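Local coordinates for protein VESB protease (Vibrio cholerae, PDB 4LK4) that probably acts as a secreted, trypsin-like serine endopeptidase of the S1 family, cutting peptide bonds within protein chains, at residues A[286-291]-A[325-330]; A[293-298]-A[314-319]; A[253-258]-A[345-350]. The protein carries 1 engineered substitution. All blocks are in the same frame, centred on the assembly; numbering follows the deposited sequence.

Contact 1. Residues A[286-291]-A[325-330]; sequences SSLPAD and YQYDFE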
ATOM      1  N   SER A 286       0.256  26.869   5.729  1.00 83.33           N
ATOM      2  CA  SER A 286      -0.091  27.706   6.899  1.00 88.09           C
ATOM      3  C   SER A 286      -0.078  26.956   8.224  1.00 88.03           C
ATOM      4  O   SER A 286       0.482  27.423   9.204  1.00 89.26           O
ATOM      5  CB  SER A 286      -1.494  28.292   6.733  1.00 92.34           C
ATOM      6  OG  SER A 286      -1.487  29.340   5.788  1.00 95.96           O
ATOM      7  N   SER A 287      -0.724  25.796   8.245  1.00 86.10           N
ATOM      8  CA  SER A 287      -0.877  25.026   9.478  1.00 87.18           C
ATOM      9  C   SER A 287       0.444  24.571  10.126  1.00 86.69           C
ATOM     10  O   SER A 287       0.446  24.254  11.309  1.00 91.12           O
ATOM     11  CB  SER A 287      -1.769  23.802   9.231  1.00 84.73           C
ATOM     12  OG  SER A 287      -1.082  22.833   8.450  1.00 80.22           O
ATOM     13  N   LEU A 288       1.547  24.526   9.376  1.00 82.44           N
ATOM     14  CA  LEU A 288       2.819  24.030   9.919  1.00 80.70           C
ATOM     15  C   LEU A 288       3.601  25.112  10.665  1.00 85.13           C
ATOM     16  O   LEU A 288       3.378  26.310  10.425  1.00 87.80           O
ATOM     17  CB  LEU A 288       3.673  23.442   8.796  1.00 77.58           C
ATOM     18  CG  LEU A 288       3.082  22.163   8.200  1.00 74.35           C
ATOM     19  CD1 LEU A 288       3.883  21.739   6.980  1.00 72.38           C
ATOM     20  CD2 LEU A 288       3.025  21.058   9.252  1.00 74.62           C
ATOM     21  N   PRO A 289       4.520  24.704  11.579  1.00 85.74           N
ATOM     22  CA  PRO A 289       5.228  25.711  12.398  1.00 89.25           C
ATOM     23  C   PRO A 289       6.267  26.559  11.652  1.00 89.66           C
ATOM     24  O   PRO A 289       6.423  26.453  10.418  1.00 86.89           O
ATOM     25  CB  PRO A 289       5.915  24.889  13.507  1.00 90.25           C
ATOM     26  CG  PRO A 289       5.553  23.468  13.295  1.00 86.85           C
ATOM     27  CD  PRO A 289       4.805  23.320  12.004  1.00 83.78           C
ATOM     28  N   ALA A 290       6.965  27.381  12.431  1.00 91.91           N
ATOM     29  CA  ALA A 290       8.009  28.275  11.941  1.00 93.59           C
ATOM     30  C   ALA A 290       9.254  27.542  11.460  1.00 92.06           C
ATOM     31  O   ALA A 290       9.942  28.027  10.576  1.00 91.82           O
ATOM     32  CB  ALA A 290       8.387  29.260  13.024  1.00 98.01           C
ATOM     33  N   ASP A 291       9.547  26.388  12.052  1.00 91.68           N
ATOM     34  CA  ASP A 291      10.602  25.505  11.549  1.00 91.27           C
ATOM     35  C   ASP A 291      10.453  25.212  10.057  1.00 87.21           C
ATOM     36  O   ASP A 291      11.437  25.071   9.333  1.00 87.26           O
ATOM     37  CB  ASP A 291      10.542  24.146  12.251  1.00 91.90           C
ATOM     38  CG  ASP A 291      10.814  24.225  13.732  1.00 97.38           C
ATOM     39  OD1 ASP A 291      11.592  25.096  14.156  1.00101.00           O
ATOM     40  OD2 ASP A 291      10.255  23.386  14.469  1.00 99.71           O
ATOM     41  N   TYR A 325      11.845  15.448  13.597  1.00 75.83           N
ATOM     42  CA  TYR A 325      11.004  16.341  12.832  1.00 72.47           C
ATOM     43  C   TYR A 325      10.202  15.498  11.864  1.00 68.42           C
ATOM     44  O   TYR A 325      10.753  14.669  11.151  1.00 65.87           O
ATOM     45  CB  TYR A 325      11.850  17.366  12.061  1.00 72.67           C
ATOM     46  CG  TYR A 325      12.569  18.356  12.940  1.00 75.59           C
ATOM     47  CD1 TYR A 325      13.738  18.002  13.625  1.00 77.49           C
ATOM     48  CD2 TYR A 325      12.098  19.662  13.082  1.00 77.34           C
ATOM     49  CE1 TYR A 325      14.401  18.922  14.424  1.00 80.47           C
ATOM     50  CE2 TYR A 325      12.765  20.588  13.878  1.00 79.73           C
ATOM     51  CZ  TYR A 325      13.908  20.209  14.545  1.00 81.36           C
ATOM     52  OH  TYR A 325      14.553  21.118  15.336  1.00 85.49           O
ATOM     53  N   GLN A 326       8.891  15.706  11.861  1.00 67.25           N
ATOM     54  CA  GLN A 326       8.019  15.058  10.915  1.00 64.22           C
ATOM     55  C   GLN A 326       6.895  15.985  10.542  1.00 64.04           C
ATOM     56  O   GLN A 326       5.951  16.167  11.318  1.00 66.25           O
ATOM     57  CB  GLN A 326       7.436  13.778  11.502  1.00 64.76           C
ATOM     58  CG  GLN A 326       6.722  12.927  10.460  1.00 61.93           C
ATOM     59  CD  GLN A 326       6.123  11.679  11.059  1.00 62.78           C
ATOM     60  OE1 GLN A 326       6.697  10.589  10.953  1.00 63.89           O
ATOM     61  NE2 GLN A 326       4.979  11.827  11.707  1.00 62.91           N
ATOM     62  N   TYR A 327       6.989  16.565   9.349  1.00 62.75           N
ATOM     63  CA  TYR A 327       5.971  17.503   8.885  1.00 62.97           C
ATOM     64  C   TYR A 327       5.248  16.997   7.652  1.00 58.16           C
ATOM     65  O   TYR A 327       5.870  16.677   6.649  1.00 56.83           O
ATOM     66  CB  TYR A 327       6.568  18.879   8.580  1.00 65.29           C
ATOM     67  CG  TYR A 327       7.208  19.558   9.749  1.00 69.79           C
ATOM     68  CD1 TYR A 327       6.517  19.735  10.941  1.00 74.19           C
ATOM     69  CD2 TYR A 327       8.498  20.064   9.661  1.00 71.44           C
ATOM     70  CE1 TYR A 327       7.104  20.400  12.020  1.00 76.54           C
ATOM     71  CE2 TYR A 327       9.086  20.717  10.731  1.00 74.73           C
ATOM     72  CZ  TYR A 327       8.393  20.873  11.909  1.00 76.82           C
ATOM     73  OH  TYR A 327       8.990  21.523  12.971  1.00 82.13           O
ATOM     74  N   ASP A 328       3.928  16.992   7.747  1.00 56.75           N
ATOM     75  CA  ASP A 328       3.039  16.608   6.673  1.00 54.74           C
ATOM     76  C   ASP A 328       2.355  17.808   6.071  1.00 55.27           C
ATOM     77  O   ASP A 328       1.811  18.642   6.780  1.00 56.76           O
ATOM     78  CB  ASP A 328       1.983  15.663   7.233  1.00 54.84           C
ATOM     79  CG  ASP A 328       2.585  14.336   7.673  1.00 54.94           C
ATOM     80  OD1 ASP A 328       3.775  14.120   7.357  1.00 55.06           O
ATOM     81  OD2 ASP A 328       1.897  13.510   8.313  1.00 55.25           O
ATOM     82  N   PHE A 329       2.382  17.896   4.757  1.00 54.81           N
ATOM     83  CA  PHE A 329       1.697  18.970   4.058  1.00 56.52           C
ATOM     84  C   PHE A 329       0.942  18.418   2.852  1.00 55.93           C
ATOM     85  O   PHE A 329       1.288  17.379   2.293  1.00 55.80           O
ATOM     86  CB  PHE A 329       2.684  20.051   3.623  1.00 57.71           C
ATOM     87  CG  PHE A 329       3.797  19.527   2.777  1.00 57.77           C
ATOM     88  CD1 PHE A 329       4.926  18.991   3.360  1.00 58.10           C
ATOM     89  CD2 PHE A 329       3.696  19.541   1.399  1.00 57.86           C
ATOM     90  CE1 PHE A 329       5.946  18.485   2.580  1.00 58.85           C
ATOM     91  CE2 PHE A 329       4.709  19.052   0.612  1.00 57.88           C
ATOM     92  CZ  PHE A 329       5.838  18.513   1.204  1.00 58.57           C
ATOM     93  N   GLU A 330      -0.064  19.166   2.450  1.00 57.41           N
ATOM     94  CA  GLU A 330      -1.074  18.726   1.539  1.00 58.80           C
ATOM     95  C   GLU A 330      -1.211  19.754   0.425  1.00 60.20           C
ATOM     96  O   GLU A 330      -1.346  20.963   0.694  1.00 62.52           O
ATOM     97  CB  GLU A 330      -2.376  18.643   2.328  1.00 61.81           C
ATOM     98  CG  GLU A 330      -3.495  17.880   1.666  1.00 63.80           C
ATOM     99  CD  GLU A 330      -4.418  17.198   2.688  1.00 66.53           C
ATOM    100  OE1 GLU A 330      -5.517  17.738   2.952  1.00 70.16           O
ATOM    101  OE2 GLU A 330      -4.037  16.126   3.235  1.00 64.72           O
TER

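Contact 2. Residues A[293-298]-A[314-319]; sequences SVLSDG and EVAVDA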
ATOM      1  N   SER A 293       9.238  25.787   6.141  1.00 76.24           N
ATOM      2  CA  SER A 293       9.165  26.899   5.211  1.00 77.07           C
ATOM      3  C   SER A 293       9.143  26.361   3.780  1.00 73.97           C
ATOM      4  O   SER A 293       9.604  25.253   3.523  1.00 70.82           O
ATOM      5  CB  SER A 293      10.330  27.883   5.443  1.00 81.95           C
ATOM      6  OG  SER A 293      11.604  27.238   5.564  1.00 83.48           O
ATOM      7  N   VAL A 294       8.569  27.136   2.865  1.00 74.63           N
ATOM      8  CA  VAL A 294       8.520  26.791   1.449  1.00 73.60           C
ATOM      9  C   VAL A 294       9.503  27.665   0.694  1.00 77.10           C
ATOM     10  O   VAL A 294       9.255  28.834   0.503  1.00 80.97           O
ATOM     11  CB  VAL A 294       7.117  27.044   0.862  1.00 72.37           C
ATOM     12  CG1 VAL A 294       7.084  26.720  -0.633  1.00 71.16           C
ATOM     13  CG2 VAL A 294       6.086  26.236   1.619  1.00 70.22           C
ATOM     14  N   LEU A 295      10.615  27.112   0.243  1.00 78.14           N
ATOM     15  CA  LEU A 295      11.585  27.920  -0.489  1.00 82.08           C
ATOM     16  C   LEU A 295      11.108  28.269  -1.886  1.00 82.84           C
ATOM     17  O   LEU A 295      11.447  29.306  -2.414  1.00 87.89           O
ATOM     18  CB  LEU A 295      12.915  27.186  -0.588  1.00 83.12           C
ATOM     19  CG  LEU A 295      13.504  26.755   0.753  1.00 83.48           C
ATOM     20  CD1 LEU A 295      14.933  26.277   0.557  1.00 85.21           C
ATOM     21  CD2 LEU A 295      13.440  27.886   1.773  1.00 86.90           C
ATOM     22  N   SER A 296      10.319  27.393  -2.479  1.00 80.79           N
ATOM     23  CA  SER A 296       9.919  27.521  -3.869  1.00 81.85           C
ATOM     24  C   SER A 296       8.661  26.684  -4.047  1.00 77.96           C
ATOM     25  O   SER A 296       8.631  25.548  -3.614  1.00 74.27           O
ATOM     26  CB  SER A 296      11.027  26.976  -4.774  1.00 83.75           C
ATOM     27  OG  SER A 296      10.886  27.469  -6.096  1.00 86.91           O
ATOM     28  N   ASP A 297       7.623  27.266  -4.647  1.00 78.68           N
ATOM     29  CA  ASP A 297       6.383  26.561  -4.951  1.00 74.66           C
ATOM     30  C   ASP A 297       6.118  26.685  -6.440  1.00 74.83           C
ATOM     31  O   ASP A 297       5.437  27.600  -6.880  1.00 76.42           O
ATOM     32  CB  ASP A 297       5.217  27.141  -4.146  1.00 75.41           C
ATOM     33  CG  ASP A 297       3.886  26.408  -4.392  1.00 74.49           C
ATOM     34  OD1 ASP A 297       3.765  25.559  -5.295  1.00 73.65           O
ATOM     35  OD2 ASP A 297       2.935  26.701  -3.660  1.00 77.87           O
ATOM     36  N   GLY A 298       6.667  25.750  -7.205  1.00 73.15           N
ATOM     37  CA  GLY A 298       6.444  25.692  -8.638  1.00 74.94           C
ATOM     38  C   GLY A 298       4.985  25.545  -9.013  1.00 74.38           C
ATOM     39  O   GLY A 298       4.556  26.043 -10.048  1.00 76.34           O
ATOM     40  N   GLU A 314       9.601  23.081  -3.231  1.00 73.34           N
ATOM     41  CA  GLU A 314      10.876  22.879  -2.533  1.00 74.82           C
ATOM     42  C   GLU A 314      10.738  23.396  -1.105  1.00 74.37           C
ATOM     43  O   GLU A 314      10.533  24.587  -0.883  1.00 76.85           O
ATOM     44  CB  GLU A 314      12.003  23.563  -3.288  1.00 79.13           C
ATOM     45  CG  GLU A 314      13.399  23.020  -3.008  1.00 82.09           C
ATOM     46  CD  GLU A 314      14.524  23.977  -3.459  1.00 88.98           C
ATOM     47  OE1 GLU A 314      14.265  25.145  -3.897  1.00 91.54           O
ATOM     48  OE2 GLU A 314      15.692  23.558  -3.357  1.00 92.49           O
ATOM     49  N   VAL A 315      10.799  22.485  -0.140  1.00 71.80           N
ATOM     50  CA  VAL A 315      10.519  22.831   1.242  1.00 71.54           C
ATOM     51  C   VAL A 315      11.744  22.696   2.086  1.00 72.85           C
ATOM     52  O   VAL A 315      12.679  22.009   1.720  1.00 74.27           O
ATOM     53  CB  VAL A 315       9.401  21.965   1.853  1.00 68.53           C
ATOM     54  CG1 VAL A 315       8.178  22.013   0.959  1.00 67.83           C
ATOM     55  CG2 VAL A 315       9.848  20.534   2.088  1.00 66.64           C
ATOM     56  N   ALA A 316      11.711  23.354   3.232  1.00 74.05           N
ATOM     57  CA  ALA A 316      12.834  23.343   4.134  1.00 76.93           C
ATOM     58  C   ALA A 316      12.427  23.227   5.593  1.00 76.89           C
ATOM     59  O   ALA A 316      11.306  23.543   5.974  1.00 77.66           O
ATOM     60  CB  ALA A 316      13.693  24.585   3.920  1.00 80.64           C
ATOM     61  N   VAL A 317      13.374  22.756   6.394  1.00 78.11           N
ATOM     62  CA  VAL A 317      13.224  22.662   7.830  1.00 78.35           C
ATOM     63  C   VAL A 317      14.493  23.200   8.454  1.00 81.36           C
ATOM     64  O   VAL A 317      15.586  22.726   8.154  1.00 81.16           O
ATOM     65  CB  VAL A 317      13.018  21.208   8.297  1.00 75.02           C
ATOM     66  CG1 VAL A 317      13.083  21.125   9.819  1.00 76.49           C
ATOM     67  CG2 VAL A 317      11.691  20.679   7.791  1.00 72.02           C
ATOM     68  N   ASP A 318      14.329  24.191   9.320  1.00 85.25           N
ATOM     69  CA  ASP A 318      15.425  24.773  10.076  1.00 89.79           C
ATOM     70  C   ASP A 318      15.446  24.016  11.393  1.00 89.08           C
ATOM     71  O   ASP A 318      14.738  24.363  12.337  1.00 90.41           O
ATOM     72  CB  ASP A 318      15.190  26.280  10.284  1.00 94.60           C
ATOM     73  CG  ASP A 318      16.396  27.000  10.880  1.00101.07           C
ATOM     74  OD1 ASP A 318      17.531  26.477  10.775  1.00103.71           O
ATOM     75  OD2 ASP A 318      16.215  28.110  11.432  1.00104.44           O
ATOM     76  N   ALA A 319      16.220  22.940  11.425  1.00 87.78           N
ATOM     77  CA  ALA A 319      16.337  22.118  12.617  1.00 88.74           C
ATOM     78  C   ALA A 319      17.378  22.725  13.533  1.00 94.15           C
ATOM     79  O   ALA A 319      18.583  22.650  13.258  1.00 95.50           O
ATOM     80  CB  ALA A 319      16.728  20.701  12.251  1.00 86.83           C
TER

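Contact 3. Residues A[253-258]-A[345-350]; sequences VANLGI and RIQLDT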
ATOM      1  N   VAL A 253       6.985  10.750   0.649  1.00 51.37           N
ATOM      2  CA  VAL A 253       7.747  10.857   1.887  1.00 52.21           C
ATOM      3  C   VAL A 253       9.178  11.066   1.507  1.00 53.80           C
ATOM      4  O   VAL A 253       9.768  10.249   0.825  1.00 57.49           O
ATOM      5  CB  VAL A 253       7.668   9.572   2.760  1.00 50.19           C
ATOM      6  CG1 VAL A 253       8.534   9.702   4.003  1.00 51.49           C
ATOM      7  CG2 VAL A 253       6.252   9.297   3.195  1.00 49.40           C
ATOM      8  N   ALA A 254       9.755  12.149   1.976  1.00 56.16           N
ATOM      9  CA  ALA A 254      11.186  12.310   1.899  1.00 57.45           C
ATOM     10  C   ALA A 254      11.674  12.135   3.303  1.00 57.64           C
ATOM     11  O   ALA A 254      11.477  13.002   4.133  1.00 57.01           O
ATOM     12  CB  ALA A 254      11.518  13.678   1.368  1.00 59.42           C
ATOM     13  N   ASN A 255      12.246  10.978   3.593  1.00 60.30           N
ATOM     14  CA  ASN A 255      12.826  10.743   4.907  1.00 65.32           C
ATOM     15  C   ASN A 255      14.318  10.957   4.818  1.00 66.78           C
ATOM     16  O   ASN A 255      15.010  10.118   4.272  1.00 65.76           O
ATOM     17  CB  ASN A 255      12.556   9.325   5.413  1.00 68.44           C
ATOM     18  CG  ASN A 255      13.068   9.111   6.838  1.00 72.31           C
ATOM     19  OD1 ASN A 255      14.092   9.679   7.252  1.00 71.82           O
ATOM     20  ND2 ASN A 255      12.340   8.309   7.605  1.00 72.66           N
ATOM     21  N   LEU A 256      14.807  12.060   5.375  1.00 67.19           N
ATOM     22  CA  LEU A 256      16.215  12.375   5.283  1.00 71.18           C
ATOM     23  C   LEU A 256      17.029  11.655   6.327  1.00 72.52           C
ATOM     24  O   LEU A 256      18.236  11.805   6.363  1.00 75.22           O
ATOM     25  CB  LEU A 256      16.435  13.872   5.428  1.00 73.81           C
ATOM     26  CG  LEU A 256      15.549  14.707   4.510  1.00 75.45           C
ATOM     27  CD1 LEU A 256      16.117  16.101   4.440  1.00 77.12           C
ATOM     28  CD2 LEU A 256      15.399  14.112   3.109  1.00 76.32           C
ATOM     29  N   GLY A 257      16.370  10.893   7.191  1.00 73.16           N
ATOM     30  CA  GLY A 257      17.071  10.098   8.185  1.00 73.99           C
ATOM     31  C   GLY A 257      17.826  11.027   9.102  1.00 77.22           C
ATOM     32  O   GLY A 257      17.409  12.169   9.309  1.00 73.93           O
ATOM     33  N   ILE A 258      18.949  10.553   9.632  1.00 81.68           N
ATOM     34  CA  ILE A 258      19.688  11.319  10.647  1.00 84.92           C
ATOM     35  C   ILE A 258      20.472  12.442   9.978  1.00 81.94           C
ATOM     36  O   ILE A 258      21.086  12.232   8.937  1.00 79.67           O
ATOM     37  CB  ILE A 258      20.576  10.407  11.532  1.00 88.28           C
ATOM     38  CG1 ILE A 258      19.684   9.312  12.169  1.00 88.87           C
ATOM     39  CG2 ILE A 258      21.300  11.236  12.594  1.00 89.56           C
ATOM     40  CD1 ILE A 258      20.324   8.512  13.285  1.00 92.92           C
ATOM     41  N   ARG A 345       5.367  14.281   3.062  1.00 47.06           N
ATOM     42  CA  ARG A 345       5.981  14.294   4.379  1.00 47.72           C
ATOM     43  C   ARG A 345       7.472  14.504   4.251  1.00 49.33           C
ATOM     44  O   ARG A 345       8.113  13.919   3.411  1.00 49.24           O
ATOM     45  CB  ARG A 345       5.752  12.982   5.097  1.00 47.63           C
ATOM     46  CG  ARG A 345       6.662  12.768   6.304  1.00 48.94           C
ATOM     47  CD  ARG A 345       6.297  11.523   7.100  1.00 48.58           C
ATOM     48  NE  ARG A 345       5.012  11.717   7.751  1.00 48.77           N
ATOM     49  CZ  ARG A 345       4.271  10.749   8.286  1.00 50.55           C
ATOM     50  NH1 ARG A 345       4.683   9.467   8.273  1.00 51.20           N
ATOM     51  NH2 ARG A 345       3.089  11.055   8.829  1.00 50.77           N
ATOM     52  N   ILE A 346       8.004  15.379   5.079  1.00 51.40           N
ATOM     53  CA  ILE A 346       9.422  15.546   5.213  1.00 52.85           C
ATOM     54  C   ILE A 346       9.760  15.175   6.640  1.00 54.31           C
ATOM     55  O   ILE A 346       9.092  15.573   7.584  1.00 55.18           O
ATOM     56  CB  ILE A 346       9.868  16.975   4.881  1.00 54.24           C
ATOM     57  CG1 ILE A 346      11.374  17.068   4.883  1.00 56.16           C
ATOM     58  CG2 ILE A 346       9.297  18.001   5.855  1.00 55.60           C
ATOM     59  CD1 ILE A 346      11.862  18.295   4.171  1.00 58.07           C
ATOM     60  N   GLN A 347      10.804  14.402   6.786  1.00 55.81           N
ATOM     61  CA  GLN A 347      11.129  13.835   8.052  1.00 58.51           C
ATOM     62  C   GLN A 347      12.631  13.744   8.178  1.00 60.82           C
ATOM     63  O   GLN A 347      13.320  13.485   7.186  1.00 60.77           O
ATOM     64  CB  GLN A 347      10.541  12.433   8.132  1.00 58.38           C
ATOM     65  CG  GLN A 347      10.847  11.711   9.429  1.00 60.95           C
ATOM     66  CD  GLN A 347      10.008  10.449   9.610  1.00 61.44           C
ATOM     67  OE1 GLN A 347       9.051  10.195   8.872  1.00 59.87           O
ATOM     68  NE2 GLN A 347      10.376   9.652  10.599  1.00 63.70           N
ATOM     69  N   LEU A 348      13.107  13.915   9.411  1.00 63.25           N
ATOM     70  CA  LEU A 348      14.522  13.839   9.754  1.00 66.26           C
ATOM     71  C   LEU A 348      14.692  13.747  11.262  1.00 69.21           C
ATOM     72  O   LEU A 348      13.744  13.948  12.021  1.00 68.14           O
ATOM     73  CB  LEU A 348      15.251  15.073   9.232  1.00 67.56           C
ATOM     74  CG  LEU A 348      14.759  16.413   9.777  1.00 67.56           C
ATOM     75  CD1 LEU A 348      15.815  16.989  10.697  1.00 71.95           C
ATOM     76  CD2 LEU A 348      14.498  17.370   8.635  1.00 66.66           C
ATOM     77  N   ASP A 349      15.908  13.449  11.697  1.00 74.10           N
ATOM     78  CA  ASP A 349      16.168  13.255  13.120  1.00 78.22           C
ATOM     79  C   ASP A 349      17.539  13.797  13.522  1.00 81.05           C
ATOM     80  O   ASP A 349      18.520  13.568  12.803  1.00 82.51           O
ATOM     81  CB  ASP A 349      16.066  11.767  13.466  1.00 78.10           C
ATOM     82  CG  ASP A 349      15.812  11.526  14.946  1.00 81.52           C
ATOM     83  OD1 ASP A 349      16.341  12.263  15.805  1.00 84.14           O
ATOM     84  OD2 ASP A 349      15.059  10.582  15.260  1.00 85.31           O
ATOM     85  N   THR A 350      17.590  14.463  14.688  1.00 83.28           N
ATOM     86  CA  THR A 350      18.829  15.062  15.241  1.00 87.31           C
ATOM     87  C   THR A 350      19.107  14.612  16.697  1.00 90.66           C
ATOM     88  O   THR A 350      18.249  14.005  17.361  1.00 89.89           O
ATOM     89  CB  THR A 350      18.772  16.618  15.178  1.00 87.27           C
ATOM     90  OG1 THR A 350      17.642  17.094  15.914  1.00 86.65           O
ATOM     91  CG2 THR A 350      18.640  17.141  13.734  1.00 84.21           C
TER

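Contact 1. Residues A[286-291]-A[325-330]
Leu288, Pro289 and Asp291 come down in a row on strand 325-330, and the ring of Tyr327 receives all three. Leu288 keeps CG anti to its carbonyl carbon (chi1 -68°), which drops both methyls onto the strand backbone, CD1 and CD2 each 3.7 Å from Asp328 O. From there the branches part: CD2 meets Tyr327 CD1 at 4.1 Å, and CD1 meets Phe329 CB at 3.9 Å. Pro289 slants against the same ring, its CG 3.7 Å from Tyr327 CE1. Asp291 lies across the phenol end, with OD2 2.7 Å from Tyr327 OH and the carboxylate turned 38° from the ring plane. The same OD2 sits near the plane of Tyr325, at its edge, 3.8 Å from CE2; here the carboxylate and ring planes are 70° apart. Arg323 flanks this corner, forming a cation-pi contact with Tyr325 and a long, weak ion pair with Asp291 OD2. Both tyrosines are buried; the loop covers mainly Tyr327, with aliphatic groups and one carboxylate. This is a connection that crosses from one layer, strand 278-283, to the other, strand 292-297, at the edge of an Ig-like beta sandwich.

Contact 2. Residues A[293-298]-A[314-319]
A classic beta bulge interrupts the antiparallel pairing of strand 292-297 with strand 310-319: Leu295 and Ser296 together face the single residue Glu314. Glu314 O receives both of their N-H groups, weakly from Leu295 N (2.8 Å, bent to 128° at the hydrogen) and less bent from Ser296 N at 3.2 Å, which lies in the carbonyl plane on a lone pair. Glu314 N answers with an almost straight bond to Ser296 O, 2.7 Å at 174°. Before the bulge the register is regular. Ser293 and Ala316 form a hydrogen-bonded pair, with Ser293 N to Ala316 O at 3.1 Å and Ala316 N to Ser293 O at 2.9 Å; Val294 and Val315 form the non-hydrogen-bonded pair beside it.

Strand 292-297 is the outermost strand of its layer in the Ig-like sandwich. Val294 and Val315 lie on the face turned to the interior, where Val315 packs on Phe268 and Ile346. Ser293, Ser296, Glu314 and Ala316 lie on the other face. Within the bulge the Leu295 side chain reaches across to strand 310-319, its branch point CG 3.8 Å from Ala316 CB. Glu314 is extended, CG anti to the backbone N (chi1 -158°), and its carboxylate passes alongside the bulge with OE1 3.8 Å from Ser296 CB; OE2 makes a weak hydrogen bond to Ser265 OG on the next strand. Beyond the bulge Asp297 takes the N-cap position of helix 298-302, OD1 capping a backbone N just past Gly298, while OD2 is hydrogen-bonded to Tyr280 OH.

Contact 3. Residues A[253-258]-A[345-350]
Strands 253-258 and 345-349 run parallel, their axes 4.6 Å apart and only 4° from alignment. The first bonds alternate in the usual parallel way: Ala254 N gives to Arg345 O at 2.8 Å, Ala254 O takes Gln347 N at 3.1 Å, and Leu256 N gives to Gln347 O at 2.7 Å. A bulge then shifts the register by one residue, so that the next bond comes from Asp349 N to Gly257 O, at 3.1 Å, and Ile258 pairs with Asp349. Gly257 has a positive phi, a conformation that favours glycine. An Asx turn braces the bulge: Asn255 OD1 accepts from Gly257 N at 2.6 Å, in the carbonyl plane, which fixes the rotation of the Asn255 amide. That amide stacks on the one of Gln347, the planes 25° apart.

On the same face Val253 and Arg345 lie side by side, pointing the same way. The arginine chain bends at chi3 (-68°) and carries its head away from the valine, with NE in a salt bridge to Asp328 OD1 and NH2 hydrogen-bonded to Leu93 O in the protease part of the chain. The opposite face is apolar. Leu256 CB approaches Leu348 CB to 4.2 Å; Ile346 and Leu348 are buried against Val317 of the facing strand, and Ala254 packs on Phe268. A parallel pair between the first and last strands of an otherwise largely antiparallel sandwich recalls the A'-G pairing of immunoglobulin variable domains, consistent with the Ig-like family of this C-terminal part.

Overall arrangement
All three contacts belong to the Ig-like part of the chain, with contact 2 nested inside contact 1 and contact 1 inside contact 3. Contacts 2 and 3 are strand pairings held by backbone hydrogen bonds, one antiparallel and one parallel, each with a bulge; contact 1 joins a loop to a strand mainly through side chains of the loop. Contact 3 lies at the surface, with polar and charged groups on its outer face, whereas contacts 1 and 2 are partly buried. Their apolar sides share one core: Val317 packs on Tyr325, Tyr327, Ile346 and Leu348. Probable backbone hydrogen bonds link contacts 1 and 2, Asp318 N to Asp291 O, and contacts 1 and 3, Tyr325 N to Leu348 O.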